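Local coordinates for hypothetical protein (Clostridium sporogenes ATCC 15579, PDB 4QRK) that is of unknown function but is a putative cell adhesion protein, built as a right-handed beta-helix that carries a bound calcium ion, at residues 99-105 and 120-126; 140-144 and 164-168; 53-57 and 88-92; 17-23 and 63-69. All blocks are in the same frame, centred on the assembly; numbering follows the deposited sequence. Where two conformers were deposited one is given.

Contacts 1, 2 and 4 all reach one sheet of the right-handed beta-helix and lie in a row along one end of its strands. Contact 1 is the middle member: it touches contact 2 through I121 O and Y143 CE1, 3.2 Å apart, and contact 4 through P102 CD and E23 O, 3.4 Å apart. Contact 3 lies on the far side of the chain's centre from contacts 1 and 2, its centre about 29 Å from that of contact 1, 37 Å from contact 2 and 30 Å from contact 4. Its segments alternate along the chain with those of contact 4. The calcium ion is about 13 Å from the E125 side chain of contact 1.

Contact 1 (99-105 and 120-126)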
# COMPACT_ATOMS: atom_id res chain seq x y z
N GLU A 99 -9.46 6.38 -9.87
CA GLU A 99 -8.78 5.46 -10.79
C GLU A 99 -8.01 6.12 -11.95
O GLU A 99 -7.24 5.43 -12.65
CB GLU A 99 -9.78 4.45 -11.34
CG GLU A 99 -10.29 3.55 -10.26
CD GLU A 99 -11.25 2.49 -10.75
OE1 GLU A 99 -11.49 2.36 -11.97
OE2 GLU A 99 -11.79 1.80 -9.86
N LYS A 100 -8.23 7.42 -12.17
CA LYS A 100 -7.63 8.12 -13.33
C LYS A 100 -6.43 8.98 -12.97
O LYS A 100 -5.45 9.09 -13.73
CB LYS A 100 -8.69 9.00 -14.04
CG LYS A 100 -9.80 8.20 -14.72
CD LYS A 100 -10.63 9.07 -15.67
CE LYS A 100 -11.66 8.26 -16.48
NZ LYS A 100 -11.02 7.25 -17.37
N ILE A 101 -6.49 9.62 -11.82
CA ILE A 101 -5.45 10.57 -11.46
C ILE A 101 -4.11 9.86 -11.15
O ILE A 101 -4.09 8.82 -10.47
CB ILE A 101 -5.91 11.46 -10.31
CG1 ILE A 101 -5.00 12.67 -10.17
CG2 ILE A 101 -6.02 10.67 -9.01
CD1 ILE A 101 -5.50 13.72 -9.17
N PRO A 102 -2.98 10.38 -11.70
CA PRO A 102 -1.67 9.83 -11.33
C PRO A 102 -1.48 9.85 -9.82
O PRO A 102 -1.71 10.90 -9.23
CB PRO A 102 -0.69 10.82 -12.00
CG PRO A 102 -1.44 11.34 -13.17
CD PRO A 102 -2.86 11.46 -12.71
N THR A 103 -1.06 8.72 -9.23
CA THR A 103 -1.08 8.55 -7.78
C THR A 103 0.22 7.95 -7.23
O THR A 103 0.74 6.99 -7.77
CB THR A 103 -2.24 7.61 -7.38
OG1 THR A 103 -3.48 8.22 -7.74
CG2 THR A 103 -2.26 7.36 -5.88
N GLU A 104 0.72 8.56 -6.17
CA GLU A 104 1.83 8.02 -5.38
C GLU A 104 1.28 7.76 -4.01
O GLU A 104 0.45 8.54 -3.52
CB GLU A 104 2.94 9.05 -5.29
CG GLU A 104 3.62 9.31 -6.60
CD GLU A 104 4.69 10.40 -6.48
OE1 GLU A 104 5.02 10.79 -5.33
OE2 GLU A 104 5.18 10.87 -7.54
N ILE A 105 1.70 6.66 -3.40
CA ILE A 105 1.17 6.25 -2.09
C ILE A 105 2.34 5.92 -1.19
O ILE A 105 3.21 5.16 -1.58
CB ILE A 105 0.22 5.02 -2.18
CG1 ILE A 105 -0.98 5.33 -3.07
CG2 ILE A 105 -0.33 4.65 -0.80
CD1 ILE A 105 -1.82 4.11 -3.41
N LYS A 120 -6.40 -1.02 -10.41
CA LYS A 120 -7.16 -0.08 -11.23
C LYS A 120 -6.72 1.35 -11.08
O LYS A 120 -7.30 2.24 -11.66
CB LYS A 120 -8.66 -0.19 -10.91
CG LYS A 120 -9.18 -1.58 -11.27
CD LYS A 120 -10.64 -1.65 -11.12
CE LYS A 120 -11.22 -2.80 -11.87
NZ LYS A 120 -12.70 -2.81 -11.68
N ILE A 121 -5.72 1.57 -10.26
CA ILE A 121 -5.22 2.92 -9.96
C ILE A 121 -4.16 3.25 -11.00
O ILE A 121 -3.40 2.38 -11.42
CB ILE A 121 -4.56 2.91 -8.57
CG1 ILE A 121 -5.56 2.44 -7.51
CG2 ILE A 121 -3.98 4.26 -8.17
CD1 ILE A 121 -6.81 3.23 -7.48
N ASN A 122 -4.07 4.52 -11.36
CA ASN A 122 -3.00 5.05 -12.19
C ASN A 122 -1.77 5.25 -11.32
O ASN A 122 -1.37 6.36 -11.02
CB ASN A 122 -3.43 6.37 -12.80
CG ASN A 122 -2.48 6.89 -13.88
OD1 ASN A 122 -1.51 6.24 -14.26
ND2 ASN A 122 -2.76 8.09 -14.37
N LEU A 123 -1.19 4.14 -10.90
CA LEU A 123 -0.16 4.14 -9.88
C LEU A 123 1.19 4.55 -10.45
O LEU A 123 1.60 4.04 -11.50
CB LEU A 123 -0.10 2.76 -9.27
CG LEU A 123 0.82 2.57 -8.08
CD1 LEU A 123 0.35 3.44 -6.92
CD2 LEU A 123 0.88 1.06 -7.70
N LYS A 124 1.91 5.42 -9.74
CA LYS A 124 3.29 5.75 -10.13
C LYS A 124 4.29 5.19 -9.11
O LYS A 124 5.35 4.70 -9.47
CB LYS A 124 3.52 7.26 -10.22
CG LYS A 124 2.51 8.02 -11.06
CD LYS A 124 2.55 7.65 -12.54
CE LYS A 124 1.16 7.80 -13.15
NZ LYS A 124 1.13 7.89 -14.63
N GLU A 125 3.98 5.32 -7.84
CA GLU A 125 4.94 4.87 -6.86
C GLU A 125 4.22 4.44 -5.62
O GLU A 125 3.19 5.02 -5.28
CB GLU A 125 5.98 5.97 -6.55
CG GLU A 125 7.03 5.51 -5.55
CD GLU A 125 8.28 6.39 -5.54
OE1 GLU A 125 8.32 7.35 -6.35
OE2 GLU A 125 9.20 6.13 -4.72
N LEU A 126 4.75 3.40 -4.99
CA LEU A 126 4.22 2.89 -3.74
C LEU A 126 5.38 2.59 -2.82
O LEU A 126 6.33 1.93 -3.24
CB LEU A 126 3.47 1.60 -3.96
CG LEU A 126 2.93 0.90 -2.71
CD1 LEU A 126 1.83 1.72 -2.04
CD2 LEU A 126 2.42 -0.50 -3.07
O HOH W 1 -9.13 1.91 -13.98
O HOH W 2 -5.60 6.72 -10.15
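Parallel pairing of T103 with L123, E104 with E125 and I105 with L126 lays strand 103-110 beside strand 123-130, neighbours in one sheet of the right-handed beta-helix. T103 N donates to N122 O (3.0 Å), K124 N to T103 O (2.8 Å) and I105 N to E125 O (2.9 Å). Between T103 and E104 the register slips by one residue. K124 is the extra residue of this beta bulge and takes the T103 carbonyl, leaving the buried E125 N without a partner. Ahead of the strands N122 forms an inverse gamma turn. Its CG is anti to the backbone N (chi1 -170°), which carries the amide to the K100 carbonyl; ND2 gives K100 O a fairly straight bond of 2.9 Å, close to the amide plane, and passes the P102 ring at CG. K124 NZ comes to N122 OD1 from above the carbonyl plane and also binds N145. One water links I101 O to N122 N. Inside, I105 sets its CB against L126 CD1 (3.7 Å), while its CD1 approaches L123 CD1 at 4.2 Å. The bulge is a local feature; parallel pairing of strands from successive coils is typical of a right-handed beta-helix.

Contact 2 (140-144 and 164-168); sequences SGNYK and KSIGV
N142 and S165 share one weak polar link, the sole hydrogen bond between the two segments: N142 ND2 points to S165 OG over 3.4 Å with a bent N-H angle of 136°. The same nitrogen lies equally close, at 3.4 Å, to the methyl I166 CG2, so one amide end meets a hydroxyl and a hydrocarbon branch together. N142 is the centre of an inverse gamma turn, and a chi1 of -177° extends its side chain away from its own N, so that the amide crosses the gap. On its own side K144 NZ curls back to N142 O at 3.0 Å. I166 has CG1 set between its backbone N and carbonyl carbon (chi1 74°), and this sends CD1 toward the loop, 4.2 Å from Y143 N and close to the plane of the Y143 ring at its edge. One face of that ring is covered off-centre by G141 CA, 3.6 Å above the plane; the lack of a side chain on G141 makes room for it. Y143 OH takes a weak bond from G141 N and is also bonded to L118 O. I204 of strand 203-210 packs on both Y143 and I166. The chemistry therefore implies that the 140-144 loop meets 164-168 mostly through the I166 side chain, with one weak polar link added, while its firmer polar ties are K144 NZ to N142 O and Y143 OH to L118 O.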
# COMPACT_ATOMS: atom_id res chain seq x y z
N SER A 140 -1.49 -5.65 -10.08
CA SER A 140 -1.47 -6.42 -11.33
C SER A 140 -2.12 -5.65 -12.49
O SER A 140 -2.50 -6.22 -13.49
CB SER A 140 -2.15 -7.79 -11.11
OG SER A 140 -3.56 -7.66 -10.90
N GLY A 141 -2.24 -4.35 -12.36
CA GLY A 141 -2.76 -3.53 -13.43
C GLY A 141 -1.86 -3.44 -14.67
O GLY A 141 -0.65 -3.71 -14.64
N ASN A 142 -2.47 -3.03 -15.77
CA ASN A 142 -1.77 -2.74 -17.00
C ASN A 142 -1.34 -1.27 -16.96
O ASN A 142 -1.93 -0.40 -17.59
CB ASN A 142 -2.69 -3.03 -18.18
CG ASN A 142 -2.01 -2.82 -19.51
OD1 ASN A 142 -2.50 -2.07 -20.37
ND2 ASN A 142 -0.86 -3.46 -19.69
N TYR A 143 -0.35 -0.98 -16.12
CA TYR A 143 0.08 0.39 -15.89
C TYR A 143 0.67 1.00 -17.19
O TYR A 143 1.31 0.31 -17.98
CB TYR A 143 1.03 0.45 -14.68
CG TYR A 143 0.37 -0.13 -13.43
CD1 TYR A 143 -0.74 0.47 -12.85
CD2 TYR A 143 0.82 -1.32 -12.89
CE1 TYR A 143 -1.35 -0.09 -11.74
CE2 TYR A 143 0.23 -1.89 -11.80
CZ TYR A 143 -0.86 -1.28 -11.22
OH TYR A 143 -1.43 -1.89 -10.13
N LYS A 144 0.40 2.28 -17.41
CA LYS A 144 0.77 2.95 -18.65
C LYS A 144 2.03 3.79 -18.49
O LYS A 144 2.32 4.65 -19.30
CB LYS A 144 -0.41 3.79 -19.15
CG LYS A 144 -1.59 2.93 -19.65
CD LYS A 144 -1.14 1.81 -20.64
CE LYS A 144 -2.33 1.05 -21.24
NZ LYS A 144 -3.17 0.38 -20.20
N LYS A 164 0.96 -9.91 -15.73
CA LYS A 164 1.65 -10.75 -16.70
C LYS A 164 2.02 -9.93 -17.93
O LYS A 164 3.04 -10.16 -18.54
CB LYS A 164 0.75 -11.92 -17.13
CG LYS A 164 0.52 -12.94 -16.01
CD LYS A 164 -0.48 -14.01 -16.40
CE LYS A 164 -0.43 -15.19 -15.44
NZ LYS A 164 -1.74 -15.89 -15.39
N SER A 165 1.21 -8.92 -18.23
CA SER A 165 1.28 -8.16 -19.48
C SER A 165 2.40 -7.13 -19.58
O SER A 165 2.76 -6.74 -20.66
CB SER A 165 -0.02 -7.41 -19.70
OG SER A 165 -0.31 -6.58 -18.58
N ILE A 166 2.91 -6.65 -18.46
CA ILE A 166 4.03 -5.73 -18.48
C ILE A 166 5.19 -6.31 -17.70
O ILE A 166 5.03 -7.20 -16.85
CB ILE A 166 3.63 -4.33 -18.01
CG1 ILE A 166 3.43 -4.26 -16.51
CG2 ILE A 166 2.33 -3.89 -18.71
CD1 ILE A 166 3.36 -2.85 -16.03
N GLY A 167 6.38 -5.82 -17.99
CA GLY A 167 7.58 -6.33 -17.36
C GLY A 167 7.65 -6.01 -15.90
O GLY A 167 7.33 -4.90 -15.45
N VAL A 168 8.07 -7.00 -15.14
CA VAL A 168 8.27 -6.90 -13.71
C VAL A 168 9.64 -7.47 -13.30
O VAL A 168 10.07 -8.54 -13.76
CB VAL A 168 7.14 -7.69 -12.97
CG1 VAL A 168 7.32 -7.65 -11.51
CG2 VAL A 168 5.79 -7.12 -13.31

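Contact 3 (53-57 and 88-92); sequences SENEW and NKRNE
S53 and R90 grip each other with two hydrogen bonds. S53 N donates to R90 O (2.9 Å) within the carbonyl plane, and R90 N returns a straighter bond, 164° at the hydrogen, to S53 OG (2.9 Å). The hydroxyl is brought back over its own backbone by chi1 of 58°, and donates a hydrogen bond to E54 OE2 on its anti lone pair at 2.8 Å, so OG both accepts and donates. Beside this pair the W57 indole packs on 88-92: R90 O sits at its edge, near the ring plane and 3.5 Å from W57 CZ3, while W57 CE3 meets N91 CB at 3.6 Å and W57 CH2 meets K89 CD at 3.7 Å. The ring and the N91 amide are turned 67° apart. These residues sit where strand 91-98 begins, next to the end of its antiparallel neighbour 46-52, and the S53-R90 pair meets where the two strands of this beta-helix sheet run out into loops; E92 pairs with I51 just inside. Further out, E54 CG lies over one face of the indole, near its rim, and W57 N is held by E54 O across the short 3-10 turn at 55-57. The aliphatic part of K89 runs across the E54 carboxylate, K89 CE to E54 CD 3.5 Å, while its NZ goes to S85 O. A water donates to both W57 O and N91 OD1, and N91 ND2 is bonded to V33 O, which ties both ends of that amide. L79 and Q76 pack against the indole from the loop that follows strand 69-75.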
# COMPACT_ATOMS: atom_id res chain seq x y z
N SER A 53 -12.59 2.57 17.96
CA SER A 53 -13.24 2.38 19.24
C SER A 53 -12.67 3.27 20.34
O SER A 53 -13.28 3.41 21.40
CB SER A 53 -13.13 0.93 19.66
OG SER A 53 -11.79 0.56 19.72
N GLU A 54 -11.51 3.85 20.10
CA GLU A 54 -10.85 4.68 21.09
C GLU A 54 -10.80 6.08 20.51
O GLU A 54 -10.30 6.27 19.39
CB GLU A 54 -9.42 4.18 21.35
CG GLU A 54 -9.31 2.70 21.56
CD GLU A 54 -10.27 2.20 22.62
OE1 GLU A 54 -10.24 2.71 23.76
OE2 GLU A 54 -11.08 1.31 22.31
N ASN A 55 -11.29 7.06 21.26
CA ASN A 55 -11.35 8.43 20.77
C ASN A 55 -9.99 8.96 20.41
O ASN A 55 -9.86 9.76 19.51
CB ASN A 55 -12.07 9.36 21.78
CG ASN A 55 -13.53 9.07 21.86
OD1 ASN A 55 -14.13 8.57 20.90
ND2 ASN A 55 -14.14 9.36 23.00
N GLU A 56 -8.97 8.49 21.10
CA GLU A 56 -7.60 8.90 20.80
C GLU A 56 -7.12 8.46 19.41
O GLU A 56 -6.10 8.92 18.94
CB GLU A 56 -6.64 8.33 21.84
CG GLU A 56 -7.19 8.35 23.27
CD GLU A 56 -7.88 7.06 23.66
OE1 GLU A 56 -7.18 6.02 23.69
OE2 GLU A 56 -9.10 7.07 23.93
N TRP A 57 -7.82 7.53 18.78
CA TRP A 57 -7.38 7.02 17.47
C TRP A 57 -8.03 7.78 16.30
O TRP A 57 -7.74 7.48 15.13
CB TRP A 57 -7.72 5.54 17.35
CG TRP A 57 -6.92 4.66 18.25
CD1 TRP A 57 -5.82 4.99 18.99
CD2 TRP A 57 -7.15 3.25 18.49
NE1 TRP A 57 -5.35 3.87 19.67
CE2 TRP A 57 -6.15 2.80 19.38
CE3 TRP A 57 -8.11 2.34 18.04
CZ2 TRP A 57 -6.08 1.48 19.80
CZ3 TRP A 57 -8.03 1.03 18.47
CH2 TRP A 57 -7.04 0.62 19.34
N ASN A 88 -11.05 -6.60 21.81
CA ASN A 88 -12.30 -5.84 21.87
C ASN A 88 -12.12 -4.37 21.48
O ASN A 88 -12.99 -3.56 21.76
CB ASN A 88 -12.93 -5.95 23.25
CG ASN A 88 -13.17 -7.40 23.66
OD1 ASN A 88 -13.70 -8.20 22.89
ND2 ASN A 88 -12.74 -7.75 24.88
N LYS A 89 -10.99 -4.04 20.84
CA LYS A 89 -10.85 -2.70 20.29
C LYS A 89 -10.93 -2.85 18.78
O LYS A 89 -10.81 -3.94 18.25
CB LYS A 89 -9.53 -2.06 20.72
CG LYS A 89 -9.41 -1.86 22.22
CD LYS A 89 -8.30 -0.89 22.53
CE LYS A 89 -8.32 -0.41 23.97
NZ LYS A 89 -8.14 -1.49 24.93
N ARG A 90 -11.16 -1.74 18.09
CA ARG A 90 -11.32 -1.73 16.64
C ARG A 90 -10.73 -0.47 16.07
O ARG A 90 -10.97 0.63 16.58
CB ARG A 90 -12.79 -1.72 16.26
CG ARG A 90 -13.26 -2.99 15.67
CD ARG A 90 -14.65 -2.83 15.13
NE ARG A 90 -14.67 -2.92 13.69
CZ ARG A 90 -15.77 -2.77 12.95
NH1 ARG A 90 -16.94 -2.53 13.52
NH2 ARG A 90 -15.69 -2.87 11.64
N ASN A 91 -9.96 -0.64 15.01
CA ASN A 91 -9.45 0.48 14.23
C ASN A 91 -9.33 0.05 12.79
O ASN A 91 -8.43 -0.72 12.40
CB ASN A 91 -8.09 0.95 14.73
CG ASN A 91 -7.72 2.31 14.15
OD1 ASN A 91 -8.45 3.28 14.35
ND2 ASN A 91 -6.61 2.38 13.44
N GLU A 92 -10.22 0.57 11.97
CA GLU A 92 -10.32 0.16 10.58
C GLU A 92 -10.49 1.37 9.66
O GLU A 92 -11.33 2.24 9.90
CB GLU A 92 -11.47 -0.85 10.41
CG GLU A 92 -11.59 -1.50 9.02
CD GLU A 92 -12.84 -2.40 8.90
OE1 GLU A 92 -12.77 -3.57 9.31
OE2 GLU A 92 -13.91 -1.93 8.43
O HOH W 3 -7.99 5.70 13.34

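Contact 4 (17-23 and 63-69); sequences VEPNGAE and YEVKDKD
V17 and Y63 make the tight end of this contact: V17 CG1 stands over the centre of the phenol ring, 3.8 Å from its centroid and 7° off the normal, a CH-pi contact. The Y63 ring, trans to its own N about chi1 (180°), reaches along the 17-23 loop, and its OH donates to P19 O at 2.8 Å. P19 O lies at the ring edge and is gripped twice, since A22 N reaches it from the opposite face of the carbonyl plane, closing the type I' turn from P19 to A22. A22 CB touches the phenol oxygen, and the two methyls of V65 rest against the same turn, CG2 at 3.6 Å from N20 O. L45 and L72 pack around V17 and Y63. A second link is backbone to backbone: E23 N donates to K68 O, unusually short at 2.6 Å, almost straight at 175° and in the carbonyl plane. Beyond it the contact loosens into solvent. The E23 and K68 chains run alongside one another, with K68 CD 3.5 Å from E23 OE1, yet the charges stay apart, E23 OE2 to K68 NZ 4.4 Å, too far for a salt bridge. K68 belongs to another type I' turn, from K66 to D69, whose end residues exchange two backbone bonds. A loop turn laid against the tip of an exposed edge hairpin, 60-66 with 69-75, results; that tip is a two-residue beta-hairpin, whose loop is commonly a type I' turn.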
# COMPACT_ATOMS: atom_id res chain seq x y z
N VAL A 17 -12.83 13.55 -0.18
CA VAL A 17 -11.92 14.60 -0.62
C VAL A 17 -12.12 14.86 -2.12
O VAL A 17 -12.05 13.93 -2.92
CB VAL A 17 -10.48 14.20 -0.33
CG1 VAL A 17 -9.52 15.26 -0.87
CG2 VAL A 17 -10.29 13.97 1.17
N GLU A 18 -12.40 16.12 -2.49
CA GLU A 18 -12.51 16.49 -3.92
C GLU A 18 -11.15 16.98 -4.43
O GLU A 18 -10.36 17.51 -3.66
CB GLU A 18 -13.51 17.63 -4.13
CG GLU A 18 -14.81 17.48 -3.39
CD GLU A 18 -15.99 17.43 -4.32
OE1 GLU A 18 -15.84 16.93 -5.45
OE2 GLU A 18 -17.07 17.91 -3.91
N PRO A 19 -10.87 16.82 -5.73
CA PRO A 19 -9.49 17.16 -6.11
C PRO A 19 -9.12 18.64 -5.96
O PRO A 19 -7.97 18.93 -5.62
CB PRO A 19 -9.40 16.72 -7.58
CG PRO A 19 -10.83 16.50 -8.04
CD PRO A 19 -11.64 16.18 -6.81
N ASN A 20 -10.08 19.54 -6.19
CA ASN A 20 -9.84 20.97 -6.07
C ASN A 20 -8.57 21.43 -6.82
O ASN A 20 -7.70 22.09 -6.26
CB ASN A 20 -9.76 21.36 -4.58
CG ASN A 20 -9.79 22.88 -4.36
OD1 ASN A 20 -10.44 23.64 -5.11
ND2 ASN A 20 -9.08 23.34 -3.33
N GLY A 21 -8.44 21.04 -8.09
CA GLY A 21 -7.30 21.48 -8.87
C GLY A 21 -6.11 20.55 -8.94
O GLY A 21 -5.19 20.79 -9.70
N ALA A 22 -6.09 19.49 -8.14
CA ALA A 22 -4.95 18.58 -8.17
C ALA A 22 -4.95 17.77 -9.49
O ALA A 22 -6.00 17.38 -9.99
CB ALA A 22 -4.98 17.64 -6.95
N GLU A 23 -3.77 17.51 -10.01
CA GLU A 23 -3.62 16.71 -11.20
C GLU A 23 -2.77 15.50 -10.87
O GLU A 23 -2.57 14.65 -11.71
CB GLU A 23 -2.96 17.54 -12.30
CG GLU A 23 -3.80 18.76 -12.67
CD GLU A 23 -3.22 19.55 -13.81
OE1 GLU A 23 -1.96 19.56 -13.96
OE2 GLU A 23 -4.02 20.15 -14.55
N TYR A 63 -5.33 18.02 3.76
CA TYR A 63 -5.24 18.02 2.30
C TYR A 63 -4.88 19.40 1.78
O TYR A 63 -5.58 20.35 2.09
CB TYR A 63 -6.55 17.58 1.68
CG TYR A 63 -6.52 17.57 0.16
CD1 TYR A 63 -5.74 16.66 -0.50
CD2 TYR A 63 -7.30 18.43 -0.58
CE1 TYR A 63 -5.68 16.61 -1.83
CE2 TYR A 63 -7.25 18.40 -1.99
CZ TYR A 63 -6.44 17.47 -2.59
OH TYR A 63 -6.31 17.35 -3.96
N GLU A 64 -3.80 19.51 1.00
CA GLU A 64 -3.50 20.77 0.32
C GLU A 64 -3.06 20.48 -1.08
O GLU A 64 -2.50 19.44 -1.36
CB GLU A 64 -2.46 21.61 1.07
CG GLU A 64 -1.19 20.88 1.40
CD GLU A 64 -0.26 21.69 2.31
OE1 GLU A 64 -0.11 22.90 2.07
OE2 GLU A 64 0.34 21.12 3.24
N VAL A 65 -3.35 21.41 -1.96
CA VAL A 65 -2.89 21.29 -3.33
C VAL A 65 -1.74 22.27 -3.50
O VAL A 65 -1.95 23.47 -3.40
CB VAL A 65 -3.98 21.65 -4.28
CG1 VAL A 65 -3.49 21.51 -5.72
CG2 VAL A 65 -5.21 20.79 -4.00
N LYS A 66 -0.55 21.72 -3.69
CA LYS A 66 0.65 22.50 -3.95
C LYS A 66 1.05 22.28 -5.39
O LYS A 66 1.56 21.19 -5.72
CB LYS A 66 1.81 22.00 -3.12
CG LYS A 66 1.60 21.89 -1.67
CD LYS A 66 2.94 21.58 -1.04
CE LYS A 66 2.83 21.28 0.44
NZ LYS A 66 4.15 20.87 1.01
N ASP A 67 0.83 23.26 -6.26
CA ASP A 67 1.39 23.19 -7.60
C ASP A 67 0.92 21.92 -8.31
O ASP A 67 1.72 21.08 -8.75
CB ASP A 67 2.92 23.22 -7.51
CG ASP A 67 3.59 23.52 -8.83
OD1 ASP A 67 2.98 24.23 -9.66
OD2 ASP A 67 4.74 23.05 -9.04
N LYS A 68 -0.39 21.76 -8.35
CA LYS A 68 -1.06 20.69 -9.09
C LYS A 68 -0.99 19.33 -8.38
O LYS A 68 -1.68 18.39 -8.78
CB LYS A 68 -0.54 20.59 -10.54
CG LYS A 68 -0.61 21.91 -11.32
CD LYS A 68 -2.03 22.26 -11.72
CE LYS A 68 -2.09 23.55 -12.50
NZ LYS A 68 -3.48 24.06 -12.65
N ASP A 69 -0.21 19.23 -7.31
CA ASP A 69 -0.11 17.99 -6.53
C ASP A 69 -1.04 18.06 -5.33
O ASP A 69 -0.85 18.90 -4.46
CB ASP A 69 1.31 17.77 -6.02
CG ASP A 69 2.29 17.36 -7.12
OD1 ASP A 69 1.94 17.42 -8.32
OD2 ASP A 69 3.42 16.99 -6.77